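Local coordinates for acyl-CoA dehydrogenase family protein (Porphyromonas gingivalis, PDB 2OKU) that probably oxidises acyl-CoA thioesters with FAD as part of a longer acyl-CoA dehydrogenase, of which this chain is the helical C-terminal domain, at residues A4-I9 / R67-T72; Q23-K28 / L81-N86; E46-F51 / S111-F116; A73-G78 / A104-I109. All coordinates share one frame; numbering follows the deposited sequence.

Contact 1 (A4-I9 / R67-T72)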
loop_
_atom_site.group_PDB
_atom_site.type_symbol
_atom_site.label_atom_id
_atom_site.label_comp_id
_atom_site.label_asym_id
_atom_site.label_seq_id
_atom_site.Cartn_x
_atom_site.Cartn_y
_atom_site.Cartn_z
ATOM N N ALA A 4 18.600 -9.586 -14.254
ATOM C CA ALA A 4 18.998 -8.221 -14.626
ATOM C C ALA A 4 17.926 -7.215 -14.233
ATOM O O ALA A 4 18.230 -6.173 -13.642
ATOM C CB ALA A 4 19.273 -8.127 -16.159
ATOM N N ALA A 5 16.675 -7.526 -14.564
ATOM C CA ALA A 5 15.541 -6.643 -14.247
ATOM C C ALA A 5 15.406 -6.393 -12.753
ATOM O O ALA A 5 14.750 -5.427 -12.324
ATOM C CB ALA A 5 14.219 -7.247 -14.790
ATOM N N ILE A 6 15.995 -7.259 -11.940
ATOM C CA ILE A 6 15.876 -7.097 -10.482
ATOM C C ILE A 6 17.214 -6.877 -9.752
ATOM O O ILE A 6 17.285 -7.022 -8.556
ATOM C CB ILE A 6 15.023 -8.237 -9.785
ATOM C CG1 ILE A 6 15.783 -9.533 -9.552
ATOM C CG2 ILE A 6 13.707 -8.510 -10.518
ATOM C CD1 ILE A 6 15.142 -10.339 -8.376
ATOM N N ARG A 7 18.261 -6.475 -10.470
ATOM C CA ARG A 7 19.563 -6.278 -9.834
ATOM C C ARG A 7 19.518 -5.311 -8.638
ATOM O O ARG A 7 20.230 -5.475 -7.635
ATOM C CB ARG A 7 20.557 -5.782 -10.876
ATOM C CG ARG A 7 21.894 -6.256 -10.637
ATOM C CD ARG A 7 22.882 -5.596 -11.583
ATOM N NE ARG A 7 24.249 -5.779 -11.116
ATOM C CZ ARG A 7 25.043 -6.776 -11.507
ATOM N NH1 ARG A 7 24.623 -7.682 -12.394
ATOM N NH2 ARG A 7 26.281 -6.859 -11.033
ATOM N N HIS A 8 18.680 -4.285 -8.752
ATOM C CA HIS A 8 18.515 -3.283 -7.686
ATOM C C HIS A 8 17.811 -3.891 -6.449
ATOM O O HIS A 8 18.091 -3.514 -5.309
ATOM C CB HIS A 8 17.782 -2.039 -8.229
ATOM C CG HIS A 8 16.364 -2.301 -8.660
ATOM N ND1 HIS A 8 16.022 -3.306 -9.538
ATOM C CD2 HIS A 8 15.210 -1.655 -8.354
ATOM C CE1 HIS A 8 14.712 -3.279 -9.737
ATOM N NE2 HIS A 8 14.193 -2.295 -9.021
ATOM N N ILE A 9 16.953 -4.885 -6.680
ATOM C CA ILE A 9 16.307 -5.665 -5.612
ATOM C C ILE A 9 17.290 -6.584 -4.878
ATOM O O ILE A 9 17.380 -6.548 -3.636
ATOM C CB ILE A 9 15.124 -6.527 -6.180
ATOM C CG1 ILE A 9 14.110 -5.631 -6.898
ATOM C CG2 ILE A 9 14.514 -7.470 -5.068
ATOM C CD1 ILE A 9 13.439 -4.551 -6.044
ATOM N N ARG A 67 9.015 -13.175 -6.458
ATOM C CA ARG A 67 8.739 -13.215 -4.999
ATOM C C ARG A 67 9.668 -12.299 -4.182
ATOM O O ARG A 67 9.239 -11.671 -3.205
ATOM C CB ARG A 67 8.823 -14.648 -4.474
ATOM C CG ARG A 67 7.649 -15.460 -4.882
ATOM C CD ARG A 67 7.797 -16.904 -4.445
ATOM N NE ARG A 67 6.787 -17.610 -5.144
ATOM C CZ ARG A 67 6.941 -18.338 -6.257
ATOM N NH1 ARG A 67 8.100 -18.599 -6.829
ATOM N NH2 ARG A 67 5.872 -18.842 -6.768
ATOM N N LEU A 68 10.926 -12.203 -4.596
ATOM C CA LEU A 68 11.862 -11.303 -3.919
ATOM C C LEU A 68 11.489 -9.847 -4.181
ATOM O O LEU A 68 11.606 -9.025 -3.277
ATOM C CB LEU A 68 13.283 -11.589 -4.348
ATOM C CG LEU A 68 13.822 -12.987 -3.985
ATOM C CD1 LEU A 68 15.259 -13.108 -4.495
ATOM C CD2 LEU A 68 13.712 -13.268 -2.469
ATOM N N VAL A 69 11.055 -9.537 -5.408
ATOM C CA VAL A 69 10.485 -8.224 -5.709
ATOM C C VAL A 69 9.273 -7.927 -4.788
ATOM O O VAL A 69 9.228 -6.890 -4.116
ATOM C CB VAL A 69 10.073 -8.068 -7.184
ATOM C CG1 VAL A 69 9.330 -6.727 -7.376
ATOM C CG2 VAL A 69 11.271 -8.188 -8.143
ATOM N N GLU A 70 8.309 -8.844 -4.739
ATOM C CA GLU A 70 7.140 -8.684 -3.889
ATOM C C GLU A 70 7.487 -8.496 -2.412
ATOM O O GLU A 70 6.914 -7.641 -1.743
ATOM C CB GLU A 70 6.221 -9.879 -4.025
ATOM C CG GLU A 70 5.554 -9.979 -5.360
ATOM C CD GLU A 70 4.697 -11.244 -5.419
ATOM O OE1 GLU A 70 3.898 -11.469 -4.443
ATOM O OE2 GLU A 70 4.842 -11.983 -6.413
HETATM N N MSE A 71 8.428 -9.307 -1.929
HETATM C CA MSE A 71 8.878 -9.251 -0.551
HETATM C C MSE A 71 9.377 -7.834 -0.237
HETATM O O MSE A 71 9.063 -7.240 0.809
HETATM C CB MSE A 71 9.992 -10.288 -0.346
HETATM C CG MSE A 71 10.412 -10.462 1.083
HETATM SE SE MSE A 71 9.042 -11.570 2.024
HETATM C CE MSE A 71 9.931 -11.521 3.809
ATOM N N THR A 72 10.130 -7.270 -1.175
ATOM C CA THR A 72 10.616 -5.917 -1.048
ATOM C C THR A 72 9.503 -4.870 -1.123
ATOM O O THR A 72 9.504 -3.911 -0.332
ATOM C CB THR A 72 11.722 -5.630 -2.120
ATOM O OG1 THR A 72 12.786 -6.598 -1.980
ATOM C CG2 THR A 72 12.275 -4.218 -1.936
HETATM O O HOH W 1 15.427 -5.403 -1.962
#

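Contact 2 (Q23-K28 / L81-N86)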
loop_
_atom_site.group_PDB
_atom_site.type_symbol
_atom_site.label_atom_id
_atom_site.label_comp_id
_atom_site.label_asym_id
_atom_site.label_seq_id
_atom_site.Cartn_x
_atom_site.Cartn_y
_atom_site.Cartn_z
ATOM N N GLN A 23 13.369 5.431 7.429
ATOM C CA GLN A 23 13.472 5.097 8.851
ATOM C C GLN A 23 14.037 6.253 9.696
ATOM O O GLN A 23 14.030 6.168 10.924
ATOM C CB GLN A 23 14.318 3.841 9.059
ATOM C CG GLN A 23 13.560 2.516 8.762
ATOM C CD GLN A 23 12.598 2.177 9.900
ATOM O OE1 GLN A 23 12.976 2.272 11.068
ATOM N NE2 GLN A 23 11.361 1.782 9.570
ATOM N N GLN A 24 14.544 7.298 9.047
ATOM C CA GLN A 24 15.053 8.488 9.750
ATOM C C GLN A 24 13.976 9.549 9.966
ATOM O O GLN A 24 14.248 10.593 10.562
ATOM C CB GLN A 24 16.228 9.101 8.986
ATOM C CG GLN A 24 17.359 8.145 8.660
ATOM C CD GLN A 24 17.965 7.514 9.876
ATOM O OE1 GLN A 24 18.029 8.127 10.942
ATOM N NE2 GLN A 24 18.434 6.275 9.728
ATOM N N THR A 25 12.769 9.302 9.451
ATOM C CA THR A 25 11.649 10.187 9.614
ATOM C C THR A 25 11.271 10.223 11.074
ATOM O O THR A 25 11.096 9.175 11.698
ATOM C CB THR A 25 10.418 9.697 8.852
ATOM O OG1 THR A 25 10.801 9.368 7.522
ATOM C CG2 THR A 25 9.312 10.752 8.834
ATOM N N GLU A 26 11.147 11.432 11.605
ATOM C CA GLU A 26 10.727 11.625 12.990
ATOM C C GLU A 26 9.224 11.437 13.014
ATOM O O GLU A 26 8.515 12.133 12.291
ATOM C CB GLU A 26 11.119 13.039 13.450
ATOM C CG GLU A 26 10.565 13.439 14.808
ATOM C CD GLU A 26 11.043 14.809 15.300
ATOM O OE1 GLU A 26 10.828 15.833 14.592
ATOM O OE2 GLU A 26 11.609 14.859 16.424
ATOM N N VAL A 27 8.726 10.474 13.793
ATOM C CA VAL A 27 7.289 10.245 13.872
ATOM C C VAL A 27 6.817 10.407 15.327
ATOM O O VAL A 27 7.598 10.297 16.269
ATOM C CB VAL A 27 6.868 8.858 13.284
ATOM C CG1 VAL A 27 7.336 8.743 11.856
ATOM C CG2 VAL A 27 7.399 7.702 14.131
ATOM N N LYS A 28 5.539 10.667 15.493
ATOM C CA LYS A 28 4.953 10.748 16.822
ATOM C C LYS A 28 4.880 9.341 17.423
ATOM O O LYS A 28 4.925 8.363 16.677
ATOM C CB LYS A 28 3.575 11.366 16.737
ATOM C CG LYS A 28 3.631 12.885 16.480
ATOM C CD LYS A 28 2.253 13.525 16.488
ATOM C CE LYS A 28 1.559 13.373 17.869
ATOM N NZ LYS A 28 0.493 14.407 18.133
ATOM N N LEU A 81 2.993 4.360 3.036
ATOM C CA LEU A 81 1.747 4.539 3.778
ATOM C C LEU A 81 1.993 5.099 5.195
ATOM O O LEU A 81 1.243 5.950 5.667
ATOM C CB LEU A 81 0.959 3.219 3.802
ATOM C CG LEU A 81 0.656 2.604 2.442
ATOM C CD1 LEU A 81 -0.340 1.386 2.655
ATOM C CD2 LEU A 81 0.148 3.622 1.408
HETATM N N MSE A 82 3.064 4.663 5.844
HETATM C CA MSE A 82 3.487 5.267 7.120
HETATM C C MSE A 82 3.713 6.778 6.953
HETATM O O MSE A 82 3.320 7.569 7.794
HETATM C CB MSE A 82 4.763 4.596 7.644
HETATM C CG MSE A 82 5.038 4.659 9.139
HETATM SE SE MSE A 82 6.956 4.981 9.493
HETATM C CE MSE A 82 6.376 6.655 8.822
ATOM N N LEU A 83 4.385 7.165 5.873
ATOM C CA LEU A 83 4.652 8.586 5.616
ATOM C C LEU A 83 3.353 9.352 5.396
ATOM O O LEU A 83 3.212 10.464 5.879
ATOM C CB LEU A 83 5.629 8.737 4.448
ATOM C CG LEU A 83 7.063 8.218 4.680
ATOM C CD1 LEU A 83 7.863 8.295 3.381
ATOM C CD2 LEU A 83 7.810 8.972 5.779
ATOM N N ALA A 84 2.386 8.734 4.719
ATOM C CA ALA A 84 1.066 9.343 4.564
ATOM C C ALA A 84 0.375 9.566 5.912
ATOM O O ALA A 84 -0.213 10.637 6.145
ATOM C CB ALA A 84 0.191 8.517 3.636
ATOM N N ALA A 85 0.441 8.563 6.792
ATOM C CA ALA A 85 -0.150 8.654 8.130
ATOM C C ALA A 85 0.592 9.633 9.031
ATOM O O ALA A 85 -0.011 10.227 9.919
ATOM C CB ALA A 85 -0.214 7.259 8.799
ATOM N N ASN A 86 1.895 9.797 8.823
ATOM C CA ASN A 86 2.651 10.817 9.552
ATOM C C ASN A 86 2.197 12.229 9.161
ATOM O O ASN A 86 2.086 13.126 10.003
ATOM C CB ASN A 86 4.147 10.621 9.281
ATOM C CG ASN A 86 5.021 11.604 10.030
ATOM O OD1 ASN A 86 4.939 11.711 11.250
ATOM N ND2 ASN A 86 5.882 12.323 9.298
HETATM O O HOH W 2 8.196 14.145 10.307
HETATM O O HOH W 3 3.860 10.725 13.424
#

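Contact 3 (E46-F51 / S111-F116)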
loop_
_atom_site.group_PDB
_atom_site.type_symbol
_atom_site.label_atom_id
_atom_site.label_comp_id
_atom_site.label_asym_id
_atom_site.label_seq_id
_atom_site.Cartn_x
_atom_site.Cartn_y
_atom_site.Cartn_z
ATOM N N GLU A 46 15.523 -8.413 3.250
ATOM C CA GLU A 46 16.957 -8.537 3.036
ATOM C C GLU A 46 17.407 -9.962 3.333
ATOM O O GLU A 46 18.198 -10.523 2.589
ATOM C CB GLU A 46 17.718 -7.548 3.934
ATOM C CG GLU A 46 19.246 -7.596 3.810
ATOM C CD GLU A 46 19.921 -6.592 4.708
ATOM O OE1 GLU A 46 19.731 -6.691 5.944
ATOM O OE2 GLU A 46 20.601 -5.699 4.174
ATOM N N ALA A 47 16.926 -10.516 4.444
ATOM C CA ALA A 47 17.343 -11.855 4.872
ATOM C C ALA A 47 16.889 -12.899 3.862
ATOM O O ALA A 47 17.640 -13.806 3.545
ATOM C CB ALA A 47 16.807 -12.188 6.259
ATOM N N LEU A 48 15.674 -12.767 3.346
ATOM C CA LEU A 48 15.152 -13.744 2.359
ATOM C C LEU A 48 15.911 -13.657 1.029
ATOM O O LEU A 48 16.229 -14.670 0.422
ATOM C CB LEU A 48 13.651 -13.560 2.118
ATOM C CG LEU A 48 13.015 -14.679 1.288
ATOM C CD1 LEU A 48 13.040 -16.011 2.079
ATOM C CD2 LEU A 48 11.573 -14.309 0.867
ATOM N N ILE A 49 16.226 -12.432 0.600
ATOM C CA ILE A 49 17.055 -12.250 -0.591
ATOM C C ILE A 49 18.396 -12.957 -0.411
ATOM O O ILE A 49 18.810 -13.685 -1.315
ATOM C CB ILE A 49 17.265 -10.751 -0.911
ATOM C CG1 ILE A 49 15.922 -10.167 -1.362
ATOM C CG2 ILE A 49 18.391 -10.556 -1.984
ATOM C CD1 ILE A 49 15.822 -8.609 -1.349
ATOM N N ALA A 50 19.045 -12.755 0.750
ATOM C CA ALA A 50 20.318 -13.435 1.095
ATOM C C ALA A 50 20.178 -14.949 1.101
ATOM O O ALA A 50 21.063 -15.658 0.604
ATOM C CB ALA A 50 20.858 -12.955 2.448
ATOM N N PHE A 51 19.090 -15.442 1.679
ATOM C CA PHE A 51 18.800 -16.880 1.688
ATOM C C PHE A 51 18.866 -17.474 0.273
ATOM O O PHE A 51 19.438 -18.557 0.071
ATOM C CB PHE A 51 17.451 -17.171 2.361
ATOM C CG PHE A 51 16.992 -18.590 2.207
ATOM C CD1 PHE A 51 17.408 -19.564 3.102
ATOM C CD2 PHE A 51 16.178 -18.957 1.154
ATOM C CE1 PHE A 51 16.997 -20.902 2.954
ATOM C CE2 PHE A 51 15.759 -20.268 0.998
ATOM C CZ PHE A 51 16.160 -21.244 1.892
ATOM N N SER A 111 7.858 -18.200 3.996
ATOM C CA SER A 111 7.578 -19.622 4.240
ATOM C C SER A 111 7.761 -20.481 2.967
ATOM O O SER A 111 8.469 -21.489 2.978
ATOM C CB SER A 111 6.171 -19.756 4.827
ATOM O OG SER A 111 5.839 -21.121 5.036
ATOM N N TYR A 112 7.155 -20.033 1.873
ATOM C CA TYR A 112 7.272 -20.709 0.591
ATOM C C TYR A 112 8.700 -20.807 0.098
ATOM O O TYR A 112 9.167 -21.887 -0.237
ATOM C CB TYR A 112 6.403 -20.034 -0.486
ATOM C CG TYR A 112 6.629 -20.699 -1.850
ATOM C CD1 TYR A 112 5.895 -21.821 -2.212
ATOM C CD2 TYR A 112 7.576 -20.221 -2.721
ATOM C CE1 TYR A 112 6.099 -22.460 -3.441
ATOM C CE2 TYR A 112 7.789 -20.836 -3.968
ATOM C CZ TYR A 112 7.035 -21.963 -4.306
ATOM O OH TYR A 112 7.230 -22.583 -5.519
ATOM N N VAL A 113 9.392 -19.671 0.049
ATOM C CA VAL A 113 10.764 -19.618 -0.461
ATOM C C VAL A 113 11.729 -20.451 0.378
ATOM O O VAL A 113 12.591 -21.172 -0.166
ATOM C CB VAL A 113 11.249 -18.160 -0.600
ATOM C CG1 VAL A 113 12.756 -18.092 -0.936
ATOM C CG2 VAL A 113 10.385 -17.446 -1.653
ATOM N N ARG A 114 11.575 -20.372 1.695
ATOM C CA ARG A 114 12.427 -21.130 2.607
ATOM C C ARG A 114 12.153 -22.646 2.606
ATOM O O ARG A 114 13.053 -23.431 2.898
ATOM C CB ARG A 114 12.333 -20.536 4.017
ATOM C CG ARG A 114 13.061 -19.177 4.100
ATOM C CD ARG A 114 12.989 -18.570 5.499
ATOM N NE ARG A 114 13.579 -17.231 5.502
ATOM C CZ ARG A 114 14.879 -16.991 5.637
ATOM N NH1 ARG A 114 15.727 -17.995 5.813
ATOM N NH2 ARG A 114 15.329 -15.745 5.634
ATOM N N ALA A 115 10.931 -23.042 2.283
ATOM C CA ALA A 115 10.558 -24.463 2.217
ATOM C C ALA A 115 10.835 -25.072 0.838
ATOM O O ALA A 115 10.796 -26.284 0.668
ATOM C CB ALA A 115 9.122 -24.648 2.589
ATOM N N PHE A 116 11.117 -24.231 -0.148
ATOM C CA PHE A 116 11.216 -24.692 -1.526
ATOM C C PHE A 116 12.491 -25.505 -1.740
ATOM O O PHE A 116 13.570 -25.082 -1.375
ATOM C CB PHE A 116 11.162 -23.501 -2.494
ATOM C CG PHE A 116 11.148 -23.900 -3.935
ATOM C CD1 PHE A 116 9.985 -24.373 -4.521
ATOM C CD2 PHE A 116 12.299 -23.824 -4.707
ATOM C CE1 PHE A 116 9.965 -24.772 -5.876
ATOM C CE2 PHE A 116 12.283 -24.210 -6.066
ATOM C CZ PHE A 116 11.115 -24.684 -6.638
#

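Contact 4 (A73-G78 / A104-I109)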
loop_
_atom_site.group_PDB
_atom_site.type_symbol
_atom_site.label_atom_id
_atom_site.label_comp_id
_atom_site.label_asym_id
_atom_site.label_seq_id
_atom_site.Cartn_x
_atom_site.Cartn_y
_atom_site.Cartn_z
ATOM N N ALA A 73 8.606 -5.025 -2.096
ATOM C CA ALA A 73 7.470 -4.135 -2.308
ATOM C C ALA A 73 6.647 -3.962 -1.022
ATOM O O ALA A 73 6.245 -2.841 -0.659
ATOM C CB ALA A 73 6.574 -4.657 -3.465
ATOM N N HIS A 74 6.399 -5.053 -0.300
ATOM C CA HIS A 74 5.615 -4.948 0.942
ATOM C C HIS A 74 6.268 -3.986 1.942
ATOM O O HIS A 74 5.582 -3.138 2.554
ATOM C CB HIS A 74 5.346 -6.329 1.565
ATOM C CG HIS A 74 4.469 -7.181 0.718
ATOM N ND1 HIS A 74 3.200 -6.790 0.355
ATOM C CD2 HIS A 74 4.687 -8.374 0.125
ATOM C CE1 HIS A 74 2.685 -7.701 -0.456
ATOM N NE2 HIS A 74 3.554 -8.691 -0.581
ATOM N N ALA A 75 7.587 -4.096 2.102
ATOM C CA ALA A 75 8.322 -3.179 2.971
ATOM C C ALA A 75 8.324 -1.734 2.481
ATOM O O ALA A 75 8.117 -0.829 3.283
ATOM C CB ALA A 75 9.777 -3.674 3.181
ATOM N N VAL A 76 8.581 -1.515 1.188
ATOM C CA VAL A 76 8.577 -0.169 0.604
ATOM C C VAL A 76 7.212 0.470 0.710
ATOM O O VAL A 76 7.071 1.588 1.256
ATOM C CB VAL A 76 9.035 -0.184 -0.865
ATOM C CG1 VAL A 76 8.866 1.231 -1.529
ATOM C CG2 VAL A 76 10.506 -0.709 -0.973
ATOM N N PHE A 77 6.202 -0.255 0.231
ATOM C CA PHE A 77 4.818 0.242 0.218
ATOM C C PHE A 77 4.416 0.653 1.624
ATOM O O PHE A 77 3.813 1.711 1.818
ATOM C CB PHE A 77 3.875 -0.833 -0.308
ATOM C CG PHE A 77 3.896 -1.026 -1.821
ATOM C CD1 PHE A 77 4.833 -0.415 -2.654
ATOM C CD2 PHE A 77 2.962 -1.882 -2.401
ATOM C CE1 PHE A 77 4.806 -0.617 -4.031
ATOM C CE2 PHE A 77 2.943 -2.105 -3.771
ATOM C CZ PHE A 77 3.866 -1.481 -4.593
ATOM N N GLY A 78 4.759 -0.181 2.607
ATOM C CA GLY A 78 4.387 0.065 4.005
ATOM C C GLY A 78 4.947 1.381 4.500
ATOM O O GLY A 78 4.276 2.169 5.208
ATOM N N ALA A 104 1.275 -10.301 6.483
ATOM C CA ALA A 104 0.724 -11.583 6.060
ATOM C C ALA A 104 1.339 -12.052 4.744
ATOM O O ALA A 104 1.781 -13.197 4.623
ATOM C CB ALA A 104 -0.794 -11.517 5.953
ATOM N N GLU A 105 1.408 -11.154 3.770
ATOM C CA GLU A 105 1.924 -11.524 2.470
ATOM C C GLU A 105 3.407 -11.827 2.510
ATOM O O GLU A 105 3.834 -12.792 1.881
ATOM C CB GLU A 105 1.573 -10.465 1.408
ATOM C CG GLU A 105 0.069 -10.268 1.134
ATOM C CD GLU A 105 -0.621 -11.572 0.748
ATOM O OE1 GLU A 105 -0.192 -12.201 -0.212
ATOM O OE2 GLU A 105 -1.547 -11.989 1.448
ATOM N N GLN A 106 4.178 -11.077 3.301
ATOM C CA GLN A 106 5.588 -11.365 3.486
ATOM C C GLN A 106 5.793 -12.757 4.120
ATOM O O GLN A 106 6.706 -13.483 3.766
ATOM C CB GLN A 106 6.261 -10.322 4.366
ATOM C CG GLN A 106 6.728 -9.069 3.644
ATOM C CD GLN A 106 7.860 -8.387 4.402
ATOM O OE1 GLN A 106 7.922 -8.446 5.639
ATOM N NE2 GLN A 106 8.758 -7.722 3.662
ATOM N N GLU A 107 4.930 -13.111 5.061
ATOM C CA GLU A 107 5.051 -14.382 5.749
ATOM C C GLU A 107 4.809 -15.555 4.774
ATOM O O GLU A 107 5.544 -16.522 4.770
ATOM C CB GLU A 107 4.082 -14.436 6.924
ATOM C CG GLU A 107 4.085 -15.722 7.715
ATOM C CD GLU A 107 5.448 -16.247 8.166
ATOM O OE1 GLU A 107 6.301 -15.449 8.608
ATOM O OE2 GLU A 107 5.643 -17.489 8.136
ATOM N N LYS A 108 3.804 -15.423 3.923
ATOM C CA LYS A 108 3.496 -16.442 2.909
ATOM C C LYS A 108 4.698 -16.649 1.953
ATOM O O LYS A 108 5.110 -17.780 1.657
ATOM C CB LYS A 108 2.260 -16.027 2.111
ATOM C CG LYS A 108 0.900 -16.077 2.862
ATOM C CD LYS A 108 -0.138 -15.435 1.935
ATOM C CE LYS A 108 -1.466 -15.272 2.562
ATOM N NZ LYS A 108 -2.449 -14.670 1.616
ATOM N N ILE A 109 5.285 -15.542 1.531
ATOM C CA ILE A 109 6.441 -15.578 0.641
ATOM C C ILE A 109 7.636 -16.196 1.358
ATOM O O ILE A 109 8.264 -17.112 0.844
ATOM C CB ILE A 109 6.842 -14.194 0.097
ATOM C CG1 ILE A 109 5.727 -13.561 -0.751
ATOM C CG2 ILE A 109 8.170 -14.328 -0.719
ATOM C CD1 ILE A 109 5.865 -12.029 -0.991
#

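Contact 1 (A4-I9 / R67-T72)
I6 and V69 meet methyl to methyl: CG2 of I6 lies 3.4 Å from CG2 of V69, a tight and perhaps slightly strained pair, with the side chains slanting across each other. The same V69 methyl also receives I9, whose CG1 stands 4.0 Å from V69 CG2, here with the side chains at about a right angle. V69 holds CG1 anti to its N (chi1 173°), which leaves CG2 as the branch that serves both isoleucines. The other branch of I9 turns to a polar patch of the helix, with I9 CG2 3.6 Å from T72 OG1 and 3.8 Å from L68 O. Those oxygens are already joined, T72 OG1 donating to L68 O over 3.0 Å and reaching it from the opposite face of the carbonyl plane to T72 N. A water completes the link, donating to I9 O at 2.8 Å and to T72 OG1 at 2.9 Å. I6 is the first residue to leave helix 2-5 and holds the N-cap position of helix 7-11; at this break, I6 and I9 both point toward helix 58-87. Y14 of helix 13-22 touches I9 and T72, A65 backs I6, and F91 of the second subunit packs on V69. Two isoleucines thus share one valine methyl, while T72 OG1 gives L68 O a second donor and the water serves I9 O and T72 OG1 inside a buried contact.

Contact 2 (Q23-K28 / L81-N86)
N86 OD1 accepts a short hydrogen bond, 2.6 Å, from a water that in turn accepts from K28 N at 2.7 Å. The other end of the same amide is used likewise: N86 ND2 donates at 3.1 Å to a second water, and this one donates to E26 O at 2.8 Å. Asparagine suits the place because one flat group can reach, through two waters, a backbone N-H (K28) and a backbone carbonyl (E26). CG sits anti to the backbone N (chi1 -178°), which carries the amide out from the helix toward the loop. Residues 23-28 belong to the connection between helix 13-22 and helix 32-53, and here that connection crosses the C-terminal part of helix 58-87 in the helical bundle of the domain. Packing flanks the amide. T25 and L83 cross at a slant, with T25 CG2 3.8 Å from L83 CD2; the same L83 methyl, CD2, lies 3.5 Å from T25 OG1, a hydroxyl hydrogen-bonded to Y22 O. On V27, CG1 meets the terminal methyl of selenomethionine M82, CE, at 3.8 Å, the two side chains roughly perpendicular. The chain of M82, bent at chi2 and chi3, also lies against L31, K35 and L38.

Contact 3 (E46-F51 / S111-F116)
Aliphatic packing joins L48 to V113, with L48 CD1 3.7 Å from V113 CG1 and the two side chains crossing on a slant. L48 has CG anti to its N (chi1 -171°), and its fork spreads over the valine so that CD2 also nears it. V113 CG1 serves a second neighbour, lying 4.1 Å from F51 CD2. A CH-pi contact follows: R114 CG sits 4.1 Å from the centroid of the F51 ring and only 5° off its normal. The extended methylene chain of R114 then runs on from the ring toward segment 46-51 of helix 32-53. Its cationic end makes no polar bond across the contact but packs closely. NH1 approaches F51 CD1 at 3.6 Å, with ring and guanidinium too steeply inclined for a parallel stack, while L48 CD1 is 3.7 Å from R114 NE and A47 CB lies at the guanidinium edge. NE is held within its own helix by a salt bridge to D110, which fixes the guanidinium beside the rim of F51. The segments run in the same general sense, their axes 24° apart and 10.6 Å at closest, as expected of helices 32-53 and 92-115, which alternate with the antiparallel helix 58-87 in the bundle. L48 also touches I109 and D110. Arginine suits this margin because its methylenes extend the apolar seam over phenylalanine, while its charge, paired with D110, probably stays near solvent at the exposed edge.

Contact 4 (A73-G78 / A104-I109)
H74 and E105 are brought together by first torsions that set each CG beside its backbone N, chi1 being -66° in H74; the histidine ring thereby projects to the neighbouring helix. A further bend in E105 (chi2 -56°) leads the carboxylate away and leaves its methylene, not its charge, over a face of the ring. There E105 CB lies 3.3 Å from H74 NE2 and 3.5 Å from H74 CE1. I109 comes from another direction, its CD1 in the ring plane at the edge, 4.0 Å from H74 CD2. Beside the stem of H74, Q106 slides past in the opposite sense, Q106 CG reaching 3.7 Å from H74 CB. The segments are nearly antiparallel, at 166° with axes 10.3 Å apart, as befits consecutive helices 58-87 and 92-115 of the up-and-down bundle in this C-terminal domain. Polar ends find their partners further out. H74 ND1 is hydrogen-bonded to Y98 OH of the second subunit, whose ring also meets that of the histidine, tying this helix pair to the dimer interface. Glutamine suits a buried seam because its amide can serve backbone carbonyls without bringing a charge: Q106 NE2 bonds to M71 O and M41 O, with A75 close by. E105 OE2 turns to its own helix instead, where K108 NZ meets it on the syn side in a 2.8 Å salt bridge.

Contacts 1 and 4 are buried, contact 3 is partly buried, and contact 2 lies at the surface on the far side of the chain's centre from contacts 1 and 3. Helix 58-87 supplies one segment to contacts 1, 2 and 4, while helix 92-115 is shared by contacts 3 and 4, where L48 of one packs on I109 of the other. Chemistry follows place: methyl groups with a single water in contact 1, a histidine amid aliphatic chains in contact 4, an arginine whose methylene sits over a phenylalanine face in contact 3, and two water bridges in contact 2. The second subunit reaches contacts 1, 2 and 4 but leaves contact 3 untouched.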